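Local coordinates for protein lysin (Enterococcus phage IMEEF1, PDB 6IST) that probably cleaves host cell-wall peptidoglycan as a phage endolysin, through a calcium-binding CHAP domain of the cysteine peptidase type, at residues C[41-46]-C[213-218]; C[60-65]-C[135-140]; C[72-77]-C[95-100]. All coordinates share one frame; numbering follows the deposited sequence.

Contact 1 of 3, residues C[41-46]-C[213-218]; sequences FGWRPY and TNVTTY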
ATOM      1  N   PHE C  41      -9.888  -0.054   9.446  1.00 20.01           N
ATOM      2  CA  PHE C  41      -9.702  -0.971   8.324  1.00 22.47           C
ATOM      3  C   PHE C  41      -8.773  -0.478   7.220  1.00 22.53           C
ATOM      4  O   PHE C  41      -8.559  -1.188   6.273  1.00 25.79           O
ATOM      5  CB  PHE C  41     -11.053  -1.271   7.730  1.00 24.09           C
ATOM      6  CG  PHE C  41     -11.907  -2.059   8.640  1.00 23.44           C
ATOM      7  CD1 PHE C  41     -11.687  -3.392   8.768  1.00 23.15           C
ATOM      8  CD2 PHE C  41     -12.905  -1.453   9.396  1.00 23.31           C
ATOM      9  CE1 PHE C  41     -12.501  -4.140   9.597  1.00 23.51           C
ATOM     10  CE2 PHE C  41     -13.662  -2.184  10.270  1.00 22.09           C
ATOM     11  CZ  PHE C  41     -13.414  -3.511  10.403  1.00 21.23           C
ATOM     12  N   GLY C  42      -8.283   0.732   7.331  1.00 22.28           N
ATOM     13  CA  GLY C  42      -7.373   1.292   6.317  1.00 21.96           C
ATOM     14  C   GLY C  42      -8.124   1.500   4.999  1.00 24.29           C
ATOM     15  O   GLY C  42      -7.486   1.590   3.942  1.00 23.10           O
ATOM     16  N   TRP C  43      -9.440   1.622   5.057  1.00 20.88           N
ATOM     17  CA  TRP C  43     -10.291   1.818   3.852  1.00 18.94           C
ATOM     18  C   TRP C  43     -10.807   3.262   3.894  1.00 19.26           C
ATOM     19  O   TRP C  43     -11.450   3.651   4.890  1.00 22.03           O
ATOM     20  CB  TRP C  43     -11.449   0.872   3.869  1.00 18.49           C
ATOM     21  CG  TRP C  43     -12.475   1.131   2.743  1.00 19.60           C
ATOM     22  CD1 TRP C  43     -12.196   1.460   1.456  1.00 21.34           C
ATOM     23  CD2 TRP C  43     -13.867   1.006   2.822  1.00 22.52           C
ATOM     24  NE1 TRP C  43     -13.323   1.595   0.744  1.00 22.66           N
ATOM     25  CE2 TRP C  43     -14.382   1.252   1.549  1.00 21.14           C
ATOM     26  CE3 TRP C  43     -14.752   0.642   3.827  1.00 22.77           C
ATOM     27  CZ2 TRP C  43     -15.719   1.240   1.297  1.00 25.40           C
ATOM     28  CZ3 TRP C  43     -16.078   0.646   3.565  1.00 22.98           C
ATOM     29  CH2 TRP C  43     -16.561   0.923   2.312  1.00 25.03           C
ATOM     30  N   ARG C  44     -10.585   4.057   2.835  1.00 19.53           N
ATOM     31  CA  ARG C  44     -11.252   5.384   2.692  1.00 17.14           C
ATOM     32  C   ARG C  44     -12.394   5.270   1.651  1.00 18.86           C
ATOM     33  O   ARG C  44     -12.157   5.254   0.442  1.00 18.16           O
ATOM     34  CB  ARG C  44     -10.244   6.485   2.290  1.00 18.48           C
ATOM     35  CG  ARG C  44     -10.871   7.837   2.114  1.00 20.81           C
ATOM     36  CD  ARG C  44      -9.838   8.968   1.844  1.00 26.19           C
ATOM     37  NE  ARG C  44      -9.630   9.028   0.375  1.00 33.70           N
ATOM     38  CZ  ARG C  44      -8.884   9.917  -0.313  1.00 38.89           C
ATOM     39  NH1 ARG C  44      -8.835   9.845  -1.651  1.00 36.57           N
ATOM     40  NH2 ARG C  44      -8.249  10.909   0.312  1.00 37.45           N
ATOM     41  N   PRO C  45     -13.651   5.150   2.114  1.00 19.03           N
ATOM     42  CA  PRO C  45     -14.753   5.126   1.186  1.00 19.78           C
ATOM     43  C   PRO C  45     -14.758   6.397   0.394  1.00 19.78           C
ATOM     44  O   PRO C  45     -14.409   7.427   0.888  1.00 21.32           O
ATOM     45  CB  PRO C  45     -16.014   5.059   2.107  1.00 19.83           C
ATOM     46  CG  PRO C  45     -15.488   4.526   3.405  1.00 22.41           C
ATOM     47  CD  PRO C  45     -14.099   5.083   3.530  1.00 21.27           C
ATOM     48  N   TYR C  46     -15.266   6.288  -0.804  1.00 23.16           N
ATOM     49  CA  TYR C  46     -15.265   7.372  -1.756  1.00 25.14           C
ATOM     50  C   TYR C  46     -16.644   8.016  -1.859  1.00 20.94           C
ATOM     51  O   TYR C  46     -17.669   7.393  -1.666  1.00 21.79           O
ATOM     52  CB  TYR C  46     -14.836   6.781  -3.091  1.00 27.84           C
ATOM     53  CG  TYR C  46     -14.905   7.764  -4.167  1.00 34.62           C
ATOM     54  CD1 TYR C  46     -13.871   8.700  -4.337  1.00 41.18           C
ATOM     55  CD2 TYR C  46     -16.001   7.799  -5.027  1.00 36.79           C
ATOM     56  CE1 TYR C  46     -13.932   9.640  -5.361  1.00 41.06           C
ATOM     57  CE2 TYR C  46     -16.072   8.758  -6.035  1.00 39.97           C
ATOM     58  CZ  TYR C  46     -15.031   9.649  -6.197  1.00 39.75           C
ATOM     59  OH  TYR C  46     -15.095  10.570  -7.200  1.00 45.40           O
ATOM     60  N   THR C 213      -2.784  -3.538   3.109  1.00 23.59           N
ATOM     61  CA  THR C 213      -4.209  -3.738   2.795  1.00 23.84           C
ATOM     62  C   THR C 213      -5.042  -2.464   2.727  1.00 21.14           C
ATOM     63  O   THR C 213      -6.252  -2.556   2.619  1.00 22.54           O
ATOM     64  CB  THR C 213      -4.882  -4.642   3.830  1.00 26.31           C
ATOM     65  OG1 THR C 213      -4.567  -4.116   5.128  1.00 27.51           O
ATOM     66  CG2 THR C 213      -4.353  -6.082   3.669  1.00 27.50           C
ATOM     67  N   ASN C 214      -4.400  -1.305   2.770  1.00 19.13           N
ATOM     68  CA  ASN C 214      -5.059  -0.006   2.541  1.00 20.62           C
ATOM     69  C   ASN C 214      -5.764   0.027   1.203  1.00 20.24           C
ATOM     70  O   ASN C 214      -5.171  -0.298   0.185  1.00 22.67           O
ATOM     71  CB  ASN C 214      -4.051   1.159   2.479  1.00 24.52           C
ATOM     72  CG  ASN C 214      -4.709   2.548   2.257  1.00 26.49           C
ATOM     73  OD1 ASN C 214      -5.078   2.958   1.102  1.00 21.95           O
ATOM     74  ND2 ASN C 214      -4.794   3.313   3.339  1.00 30.63           N
ATOM     75  N   VAL C 215      -6.931   0.606   1.194  1.00 19.49           N
ATOM     76  CA  VAL C 215      -7.680   0.834  -0.051  1.00 18.53           C
ATOM     77  C   VAL C 215      -8.192   2.241  -0.080  1.00 21.61           C
ATOM     78  O   VAL C 215      -8.945   2.668   0.794  1.00 20.95           O
ATOM     79  CB  VAL C 215      -8.858  -0.139  -0.157  1.00 20.12           C
ATOM     80  CG1 VAL C 215      -9.737   0.203  -1.346  1.00 19.88           C
ATOM     81  CG2 VAL C 215      -8.358  -1.550  -0.324  1.00 22.07           C
ATOM     82  N   THR C 216      -7.759   2.989  -1.080  1.00 19.29           N
ATOM     83  CA  THR C 216      -8.176   4.351  -1.243  1.00 21.54           C
ATOM     84  C   THR C 216      -8.578   4.477  -2.730  1.00 19.97           C
ATOM     85  O   THR C 216      -7.981   3.811  -3.569  1.00 19.22           O
ATOM     86  CB  THR C 216      -6.968   5.291  -0.930  1.00 25.54           C
ATOM     87  OG1 THR C 216      -6.502   5.069   0.423  1.00 25.12           O
ATOM     88  CG2 THR C 216      -7.301   6.730  -1.052  1.00 26.98           C
ATOM     89  N   THR C 217      -9.445   5.421  -2.997  1.00 18.00           N
ATOM     90  CA  THR C 217      -9.823   5.784  -4.380  1.00 19.41           C
ATOM     91  C   THR C 217      -9.229   7.132  -4.725  1.00 18.71           C
ATOM     92  O   THR C 217      -9.380   8.134  -3.968  1.00 19.30           O
ATOM     93  CB  THR C 217     -11.335   5.892  -4.472  1.00 17.20           C
ATOM     94  OG1 THR C 217     -11.913   4.631  -4.146  1.00 18.53           O
ATOM     95  CG2 THR C 217     -11.817   6.245  -5.849  1.00 17.31           C
ATOM     96  N   TYR C 218      -8.611   7.229  -5.917  1.00 18.64           N
ATOM     97  CA  TYR C 218      -8.066   8.503  -6.397  1.00 18.02           C
ATOM     98  C   TYR C 218      -8.832   8.954  -7.613  1.00 20.75           C
ATOM     99  O   TYR C 218      -9.123   8.142  -8.501  1.00 20.67           O
ATOM    100  CB  TYR C 218      -6.596   8.282  -6.826  1.00 19.16           C
ATOM    101  CG  TYR C 218      -5.719   7.857  -5.689  1.00 20.62           C
ATOM    102  CD1 TYR C 218      -5.739   6.539  -5.273  1.00 19.61           C
ATOM    103  CD2 TYR C 218      -4.972   8.768  -4.990  1.00 24.02           C
ATOM    104  CE1 TYR C 218      -4.926   6.119  -4.202  1.00 23.47           C
ATOM    105  CE2 TYR C 218      -4.154   8.383  -3.934  1.00 23.41           C
ATOM    106  CZ  TYR C 218      -4.148   7.073  -3.525  1.00 25.12           C
ATOM    107  OH  TYR C 218      -3.334   6.711  -2.440  1.00 24.71           O
TER
HETATM  108  O   HOH W   1      -8.815  -1.487   3.591  1.00 27.06           O
HETATM  109  O   HOH W   2      -5.599  -1.984   6.055  1.00 34.25           O
HETATM  110  O   HOH W   3     -11.136   6.925  -1.227  1.00 23.06           O
HETATM  111  O   HOH W   4     -11.935   3.580  -1.777  1.00 23.12           O
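R44 meets T216 and T217 with two different sides of its guanidinium. One face takes the methyl CG2 of T216, 3.5 Å from R44 NH1, while the edge gives NH1 to T217 O at 2.9 Å; the N-H...O angle of 140° makes this a bent bond. The arginine runs extended as far as chi2, and its bend at chi3 (88°) sets the plane against that methyl. A water at the same edge accepts from R44 NE and T217 N and donates to R44 O. Y46 crosses T217 at about a right angle, its CD1 3.5 Å from T217 CG2, and its hydroxyl bonds to N219. On the sheet face of W43 and V215, indole CD1 touches V215 CG1 at 3.9 Å, and P45 CG sits over the centre of the indole. The backbones pair in parallel, V215 N to G42 O and R44 N to V215 O, both at 3.0 Å. Strand 43-44 is an outermost strand of the mixed sheet within this chain, and another protein chain packs on N214 and T216. The chemistry implies a mixed junction between the CHAP region and the C-terminal part: direct and water-mediated polar links beside apolar contacts of W43, V215, Y46 and T217.

Contact 2 of 3, residues C[60-65]-C[135-140]; sequences GFQRIR and VIRPPY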
ATOM      1  N   GLY C  60     -12.941  -8.952   2.096  1.00 24.43           N
ATOM      2  CA  GLY C  60     -13.565  -9.318   3.348  1.00 26.12           C
ATOM      3  C   GLY C  60     -14.897  -8.589   3.622  1.00 28.32           C
ATOM      4  O   GLY C  60     -15.730  -9.089   4.410  1.00 26.10           O
ATOM      5  N   PHE C  61     -15.119  -7.422   3.002  1.00 21.86           N
ATOM      6  CA  PHE C  61     -16.350  -6.652   3.200  1.00 22.49           C
ATOM      7  C   PHE C  61     -17.544  -7.241   2.447  1.00 24.47           C
ATOM      8  O   PHE C  61     -17.416  -7.775   1.361  1.00 25.98           O
ATOM      9  CB  PHE C  61     -16.154  -5.179   2.755  1.00 20.72           C
ATOM     10  CG  PHE C  61     -15.396  -4.344   3.739  1.00 22.69           C
ATOM     11  CD1 PHE C  61     -14.031  -4.547   3.947  1.00 21.97           C
ATOM     12  CD2 PHE C  61     -16.032  -3.339   4.451  1.00 21.39           C
ATOM     13  CE1 PHE C  61     -13.305  -3.760   4.835  1.00 25.63           C
ATOM     14  CE2 PHE C  61     -15.342  -2.589   5.367  1.00 22.12           C
ATOM     15  CZ  PHE C  61     -13.981  -2.790   5.570  1.00 23.28           C
ATOM     16  N   GLN C  62     -18.711  -7.169   3.050  1.00 23.47           N
ATOM     17  CA  GLN C  62     -19.949  -7.598   2.448  1.00 25.34           C
ATOM     18  C   GLN C  62     -20.920  -6.434   2.430  1.00 22.75           C
ATOM     19  O   GLN C  62     -20.897  -5.569   3.288  1.00 24.31           O
ATOM     20  CB  GLN C  62     -20.614  -8.693   3.252  1.00 29.41           C
ATOM     21  CG  GLN C  62     -19.860 -10.024   3.338  1.00 36.33           C
ATOM     22  CD  GLN C  62     -20.425 -10.880   4.446  1.00 44.47           C
ATOM     23  OE1 GLN C  62     -21.618 -10.795   4.772  1.00 43.08           O
ATOM     24  NE2 GLN C  62     -19.575 -11.691   5.053  1.00 53.22           N
ATOM     25  N   ARG C  63     -21.764  -6.443   1.450  1.00 21.33           N
ATOM     26  CA  ARG C  63     -22.838  -5.445   1.334  1.00 21.78           C
ATOM     27  C   ARG C  63     -24.146  -6.149   1.145  1.00 24.38           C
ATOM     28  O   ARG C  63     -24.242  -7.079   0.355  1.00 23.16           O
ATOM     29  CB  ARG C  63     -22.502  -4.553   0.148  1.00 22.61           C
ATOM     30  CG  ARG C  63     -23.531  -3.530  -0.193  1.00 21.84           C
ATOM     31  CD  ARG C  63     -22.938  -2.357  -0.929  1.00 21.15           C
ATOM     32  NE  ARG C  63     -22.227  -2.840  -2.081  1.00 20.95           N
ATOM     33  CZ  ARG C  63     -21.247  -2.199  -2.717  1.00 21.57           C
ATOM     34  NH1 ARG C  63     -20.772  -1.059  -2.298  1.00 20.17           N
ATOM     35  NH2 ARG C  63     -20.646  -2.819  -3.710  1.00 22.47           N
ATOM     36  N   ILE C  64     -25.169  -5.733   1.892  1.00 21.19           N
ATOM     37  CA  ILE C  64     -26.445  -6.398   1.943  1.00 24.55           C
ATOM     38  C   ILE C  64     -27.564  -5.369   1.879  1.00 23.97           C
ATOM     39  O   ILE C  64     -27.632  -4.460   2.713  1.00 22.04           O
ATOM     40  CB  ILE C  64     -26.612  -7.192   3.301  1.00 27.08           C
ATOM     41  CG1 ILE C  64     -25.395  -8.060   3.574  1.00 31.59           C
ATOM     42  CG2 ILE C  64     -27.896  -8.011   3.289  1.00 29.39           C
ATOM     43  CD1 ILE C  64     -25.228  -8.585   4.999  1.00 33.45           C
ATOM     44  N   ARG C  65     -28.449  -5.520   0.912  1.00 24.95           N
ATOM     45  CA  ARG C  65     -29.704  -4.782   0.871  1.00 28.20           C
ATOM     46  C   ARG C  65     -30.571  -5.281   2.017  1.00 28.98           C
ATOM     47  O   ARG C  65     -30.740  -6.475   2.160  1.00 36.09           O
ATOM     48  CB  ARG C  65     -30.458  -5.085  -0.406  1.00 35.16           C
ATOM     49  CG  ARG C  65     -30.264  -4.090  -1.500  1.00 40.37           C
ATOM     50  CD  ARG C  65     -31.518  -3.275  -1.755  1.00 44.45           C
ATOM     51  NE  ARG C  65     -32.097  -2.780  -0.531  1.00 43.62           N
ATOM     52  CZ  ARG C  65     -33.205  -2.047  -0.459  1.00 43.54           C
ATOM     53  NH1 ARG C  65     -33.864  -1.706  -1.573  1.00 49.78           N
ATOM     54  NH2 ARG C  65     -33.647  -1.631   0.743  1.00 34.66           N
ATOM     55  N   VAL C 135     -26.639  -2.240   4.397  1.00 15.84           N
ATOM     56  CA  VAL C 135     -25.509  -2.184   5.215  1.00 17.32           C
ATOM     57  C   VAL C 135     -24.260  -2.574   4.478  1.00 17.73           C
ATOM     58  O   VAL C 135     -24.372  -3.289   3.466  1.00 18.11           O
ATOM     59  CB  VAL C 135     -25.626  -3.063   6.450  1.00 21.46           C
ATOM     60  CG1 VAL C 135     -26.739  -2.533   7.334  1.00 20.92           C
ATOM     61  CG2 VAL C 135     -25.708  -4.555   6.162  1.00 23.33           C
ATOM     62  N   ILE C 136     -23.137  -2.023   4.914  1.00 20.18           N
ATOM     63  CA  ILE C 136     -21.792  -2.611   4.612  1.00 18.77           C
ATOM     64  C   ILE C 136     -21.359  -3.231   5.887  1.00 18.04           C
ATOM     65  O   ILE C 136     -21.381  -2.580   6.941  1.00 18.74           O
ATOM     66  CB  ILE C 136     -20.833  -1.577   4.046  1.00 19.92           C
ATOM     67  CG1 ILE C 136     -21.270  -1.266   2.651  1.00 20.40           C
ATOM     68  CG2 ILE C 136     -19.402  -2.118   4.012  1.00 22.19           C
ATOM     69  CD1 ILE C 136     -20.651  -0.043   1.989  1.00 22.11           C
ATOM     70  N   ARG C 137     -21.063  -4.521   5.816  1.00 19.32           N
ATOM     71  CA  ARG C 137     -20.599  -5.285   6.971  1.00 22.01           C
ATOM     72  C   ARG C 137     -19.087  -5.488   6.870  1.00 21.23           C
ATOM     73  O   ARG C 137     -18.615  -6.223   5.989  1.00 21.76           O
ATOM     74  CB  ARG C 137     -21.355  -6.593   7.021  1.00 22.21           C
ATOM     75  CG  ARG C 137     -20.905  -7.486   8.137  1.00 26.06           C
ATOM     76  CD  ARG C 137     -22.033  -8.431   8.483  1.00 26.89           C
ATOM     77  NE  ARG C 137     -23.261  -7.668   8.763  1.00 27.15           N
ATOM     78  CZ  ARG C 137     -24.512  -8.150   8.675  1.00 26.23           C
ATOM     79  NH1 ARG C 137     -24.719  -9.425   8.346  1.00 26.51           N
ATOM     80  NH2 ARG C 137     -25.552  -7.377   8.936  1.00 25.76           N
ATOM     81  N   PRO C 138     -18.313  -4.785   7.708  1.00 22.62           N
ATOM     82  CA  PRO C 138     -16.832  -4.970   7.723  1.00 22.72           C
ATOM     83  C   PRO C 138     -16.542  -6.359   8.304  1.00 22.98           C
ATOM     84  O   PRO C 138     -17.400  -6.936   9.034  1.00 21.76           O
ATOM     85  CB  PRO C 138     -16.310  -3.923   8.699  1.00 25.74           C
ATOM     86  CG  PRO C 138     -17.398  -2.925   8.791  1.00 27.81           C
ATOM     87  CD  PRO C 138     -18.702  -3.705   8.621  1.00 25.67           C
ATOM     88  N   PRO C 139     -15.383  -6.870   8.007  1.00 23.65           N
ATOM     89  CA  PRO C 139     -14.941  -8.181   8.536  1.00 25.27           C
ATOM     90  C   PRO C 139     -14.374  -8.048   9.960  1.00 25.74           C
ATOM     91  O   PRO C 139     -13.265  -7.611  10.156  1.00 36.34           O
ATOM     92  CB  PRO C 139     -13.877  -8.588   7.558  1.00 26.67           C
ATOM     93  CG  PRO C 139     -13.300  -7.345   7.033  1.00 26.07           C
ATOM     94  CD  PRO C 139     -14.344  -6.272   7.153  1.00 26.45           C
ATOM     95  N   TYR C 140     -15.177  -8.367  10.951  1.00 26.09           N
ATOM     96  CA  TYR C 140     -14.756  -8.299  12.335  1.00 25.98           C
ATOM     97  C   TYR C 140     -14.246  -9.697  12.763  1.00 31.51           C
ATOM     98  O   TYR C 140     -14.706 -10.696  12.232  1.00 36.58           O
ATOM     99  CB  TYR C 140     -15.938  -7.910  13.210  1.00 25.22           C
ATOM    100  CG  TYR C 140     -16.342  -6.460  13.054  1.00 25.01           C
ATOM    101  CD1 TYR C 140     -15.474  -5.449  13.409  1.00 24.94           C
ATOM    102  CD2 TYR C 140     -17.573  -6.102  12.509  1.00 25.19           C
ATOM    103  CE1 TYR C 140     -15.830  -4.111  13.280  1.00 22.60           C
ATOM    104  CE2 TYR C 140     -17.908  -4.752  12.350  1.00 23.16           C
ATOM    105  CZ  TYR C 140     -17.033  -3.759  12.709  1.00 23.09           C
ATOM    106  OH  TYR C 140     -17.390  -2.383  12.518  1.00 23.01           O
TER
HETATM  107  O   HOH W   5     -17.749  -8.864   6.207  1.00 28.45           O
HETATM  108  O   HOH W   6     -22.972 -11.415   7.658  1.00 44.07           O
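F61 is turned with CG anti to its carbonyl carbon (chi1 -77°), which turns one ring face to P138 and P139; R137 starts extended and bends at chi3 (-54°), which presents one guanidinium face to I64 CD1. The F61 ring carries both prolines on one face: P139 CD is 3.7 Å from the ring centroid and P138 CA 4.0 Å, both shifted from the centre toward the rim, so two CH-pi contacts share that surface. At the edge of the ring and in its plane comes the methyl I136 CG2, 3.6 Å from F61 CD2. On the other sheet face, I64 CD1 stands 3.5 Å from R137 NH1, and a water in the guanidinium plane accepts from NH1 and donates to Q62 OE1. The far end of R137 is set by partners beyond the pair: NH2 forms a salt bridge with D76 and also bonds to Q71 O. R63 lies alongside I136, pointing the same way, and its NH1 bonds to Q55 O and L52 O.

The backbones run antiparallel, strands 62-65 and 135-137 meeting at 153°. Q62 pairs with R137 and I64 with V135, both hydrogen-bonded pairs, with R63 and I136 as the non-hydrogen-bonded pair between them. R137 N to Q62 O is 2.7 Å, and the return bond from Q62 N to R137 O is 3.1 Å. Strand 62-65 is thereby fixed as an edge of the six-stranded antiparallel sheet of the CHAP fold. The chemistry divides by face: aromatic-proline and aliphatic contact near F61 packs toward helix 29-41, where F61 and P138 meet M37, whereas on the R137 side the bonds to D76 and Q71 O help fix the guanidinium's orientation while I64 CD1 covers one face.

Contact 3 of 3, residues C[72-77]-C[95-100]; sequences IKAGDV and TEDGRA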
ATOM      1  N   ILE C  72     -29.625  -6.109  10.723  1.00 22.40           N
ATOM      2  CA  ILE C  72     -28.585  -5.149  11.065  1.00 21.27           C
ATOM      3  C   ILE C  72     -27.853  -5.763  12.238  1.00 24.28           C
ATOM      4  O   ILE C  72     -28.506  -6.280  13.176  1.00 23.87           O
ATOM      5  CB  ILE C  72     -29.126  -3.769  11.469  1.00 20.09           C
ATOM      6  CG1 ILE C  72     -29.745  -3.123  10.213  1.00 21.52           C
ATOM      7  CG2 ILE C  72     -28.038  -2.843  11.987  1.00 23.35           C
ATOM      8  CD1 ILE C  72     -30.704  -1.986  10.517  1.00 24.82           C
ATOM      9  N   LYS C  73     -26.541  -5.763  12.130  1.00 21.24           N
ATOM     10  CA  LYS C  73     -25.652  -6.207  13.203  1.00 22.94           C
ATOM     11  C   LYS C  73     -24.835  -5.058  13.709  1.00 22.99           C
ATOM     12  O   LYS C  73     -24.464  -4.122  12.969  1.00 20.10           O
ATOM     13  CB  LYS C  73     -24.713  -7.301  12.685  1.00 28.02           C
ATOM     14  CG  LYS C  73     -25.380  -8.543  12.185  1.00 34.45           C
ATOM     15  CD  LYS C  73     -25.888  -9.435  13.276  1.00 47.51           C
ATOM     16  CE  LYS C  73     -26.643 -10.642  12.677  1.00 61.60           C
ATOM     17  NZ  LYS C  73     -27.074 -11.641  13.707  1.00 66.45           N
ATOM     18  N   ALA C  74     -24.444  -5.117  14.983  1.00 22.14           N
ATOM     19  CA  ALA C  74     -23.604  -4.102  15.530  1.00 21.21           C
ATOM     20  C   ALA C  74     -22.279  -4.023  14.758  1.00 17.96           C
ATOM     21  O   ALA C  74     -21.754  -5.051  14.305  1.00 18.92           O
ATOM     22  CB  ALA C  74     -23.342  -4.385  17.005  1.00 25.25           C
ATOM     23  N   GLY C  75     -21.924  -2.808  14.404  1.00 18.18           N
ATOM     24  CA  GLY C  75     -20.658  -2.488  13.724  1.00 20.57           C
ATOM     25  C   GLY C  75     -20.840  -2.402  12.200  1.00 19.74           C
ATOM     26  O   GLY C  75     -19.867  -2.100  11.484  1.00 21.17           O
ATOM     27  N   ASP C  76     -22.059  -2.562  11.764  1.00 20.98           N
ATOM     28  CA  ASP C  76     -22.446  -2.390  10.342  1.00 18.86           C
ATOM     29  C   ASP C  76     -22.394  -0.910  10.027  1.00 20.15           C
ATOM     30  O   ASP C  76     -22.663  -0.066  10.894  1.00 19.58           O
ATOM     31  CB  ASP C  76     -23.848  -2.852  10.092  1.00 20.04           C
ATOM     32  CG  ASP C  76     -23.967  -4.371   9.875  1.00 22.77           C
ATOM     33  OD1 ASP C  76     -22.918  -5.055   9.727  1.00 23.13           O
ATOM     34  OD2 ASP C  76     -25.140  -4.831   9.753  1.00 25.69           O
ATOM     35  N   VAL C  77     -21.992  -0.592   8.802  1.00 18.24           N
ATOM     36  CA  VAL C  77     -22.093   0.780   8.268  1.00 20.38           C
ATOM     37  C   VAL C  77     -23.483   0.842   7.605  1.00 19.88           C
ATOM     38  O   VAL C  77     -23.779   0.061   6.713  1.00 16.93           O
ATOM     39  CB  VAL C  77     -20.995   1.049   7.221  1.00 20.07           C
ATOM     40  CG1 VAL C  77     -21.276   2.387   6.526  1.00 21.03           C
ATOM     41  CG2 VAL C  77     -19.596   0.995   7.806  1.00 25.08           C
ATOM     42  N   THR C  95     -24.666   0.499  16.371  1.00 17.53           N
ATOM     43  CA  THR C  95     -23.942   0.247  17.639  1.00 20.65           C
ATOM     44  C   THR C  95     -24.510  -0.942  18.377  1.00 24.36           C
ATOM     45  O   THR C  95     -23.904  -1.400  19.408  1.00 22.11           O
ATOM     46  CB  THR C  95     -23.973   1.458  18.544  1.00 20.76           C
ATOM     47  OG1 THR C  95     -25.289   2.025  18.616  1.00 24.15           O
ATOM     48  CG2 THR C  95     -23.019   2.491  17.965  1.00 21.83           C
ATOM     49  N   GLU C  96     -25.610  -1.445  17.832  1.00 24.25           N
ATOM     50  CA  GLU C  96     -26.338  -2.582  18.368  1.00 26.76           C
ATOM     51  C   GLU C  96     -26.926  -3.388  17.246  1.00 27.24           C
ATOM     52  O   GLU C  96     -27.116  -2.874  16.165  1.00 24.94           O
ATOM     53  CB  GLU C  96     -27.485  -2.071  19.260  1.00 31.67           C
ATOM     54  CG  GLU C  96     -27.004  -1.354  20.512  1.00 38.70           C
ATOM     55  CD  GLU C  96     -28.117  -0.643  21.272  1.00 44.00           C
ATOM     56  OE1 GLU C  96     -27.771   0.259  22.051  1.00 46.03           O
ATOM     57  OE2 GLU C  96     -29.325  -0.950  21.072  1.00 42.49           O
ATOM     58  N   ASP C  97     -27.268  -4.655  17.483  1.00 21.96           N
ATOM     59  CA  ASP C  97     -28.049  -5.383  16.490  1.00 24.54           C
ATOM     60  C   ASP C  97     -29.426  -4.731  16.293  1.00 21.14           C
ATOM     61  O   ASP C  97     -29.987  -4.161  17.217  1.00 23.39           O
ATOM     62  CB  ASP C  97     -28.235  -6.852  16.882  1.00 25.90           C
ATOM     63  CG  ASP C  97     -26.906  -7.653  16.906  1.00 32.46           C
ATOM     64  OD1 ASP C  97     -25.815  -7.192  16.418  1.00 33.78           O
ATOM     65  OD2 ASP C  97     -26.927  -8.800  17.436  1.00 35.16           O
ATOM     66  N   GLY C  98     -30.017  -4.851  15.115  1.00 19.06           N
ATOM     67  CA  GLY C  98     -31.296  -4.284  14.900  1.00 19.91           C
ATOM     68  C   GLY C  98     -32.355  -4.993  15.700  1.00 23.82           C
ATOM     69  O   GLY C  98     -32.171  -6.118  16.099  1.00 22.32           O
ATOM     70  N   ARG C  99     -33.398  -4.271  16.029  1.00 25.18           N
ATOM     71  CA  ARG C  99     -34.443  -4.834  16.895  1.00 29.42           C
ATOM     72  C   ARG C  99     -35.658  -5.414  16.144  1.00 30.25           C
ATOM     73  O   ARG C  99     -35.923  -5.132  14.989  1.00 28.64           O
ATOM     74  CB  ARG C  99     -34.877  -3.753  17.879  1.00 29.66           C
ATOM     75  CG  ARG C  99     -33.782  -3.305  18.830  1.00 34.37           C
ATOM     76  CD  ARG C  99     -34.177  -1.966  19.428  1.00 37.12           C
ATOM     77  NE  ARG C  99     -33.120  -1.374  20.234  1.00 41.69           N
ATOM     78  CZ  ARG C  99     -33.312  -0.394  21.120  1.00 40.50           C
ATOM     79  NH1 ARG C  99     -34.525   0.120  21.354  1.00 41.82           N
ATOM     80  NH2 ARG C  99     -32.270   0.069  21.785  1.00 40.67           N
ATOM     81  N   ALA C 100     -36.396  -6.280  16.831  1.00 28.13           N
ATOM     82  CA  ALA C 100     -37.532  -6.976  16.264  1.00 29.20           C
ATOM     83  C   ALA C 100     -38.700  -6.054  15.875  1.00 28.27           C
ATOM     84  O   ALA C 100     -39.456  -6.374  14.987  1.00 31.06           O
ATOM     85  CB  ALA C 100     -38.001  -8.057  17.253  1.00 27.53           C
TER
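A74, D97 and I72 bury more surface here than the other residues, and each is tied in differently. D97 does the polar work: with CG anti to its own carbonyl carbon (chi1 -65°), the carboxylate swings across so that OD1 accepts from A74 N at 2.9 Å on its anti lone pair, the side away from OD2. The same OD1 lies 3.4 Å from K73 CA. A74 adds its methyl CB, which rests on the backbone of E96, 3.7 Å from E96 C. I72 contributes its carbonyl: G98 N donates to I72 O at 2.8 Å, almost straight at the hydrogen (172°) yet from above the carbonyl plane. The I72 side chain itself packs on F104 and A94, and its CB comes 3.9 Å from G98 N. A type II turn from K73 to D76 shapes the first segment; K73 N donates to D76 OD2. These two irregular segments lead into strands 77-80 and 103-108 of the antiparallel sheet. Two hydrogen bonds thus cross the contact, to a carboxylate oxygen and a carbonyl, implying a surface junction with few polar links; K73 NZ, 4.7 Å from D97 OD2 without touching it, probably gives modest electrostatic help.

In the fold
Contact 2 stands between the others, its centre about 15 Å from that of contact 1 and about 12 Å from that of contact 3; contacts 1 and 3 are centred about 23 Å apart and do not touch. Contacts 1 and 2 share an apolar seam, with F41 CZ 3.4 Å from P138 CB. Contacts 2 and 3 join by polar groups: R137 NH2 lies 2.7 Å from D76 OD2, and Y140 OH probably bonds to G75 O. The R44 side chain of contact 1 is about 7 Å from that of the calcium ligand D22 and about 12 Å from the ion. T95 of contact 3 has its side chain near, without touching, a possible Cys-His-Asp triad (C29, H90, D108).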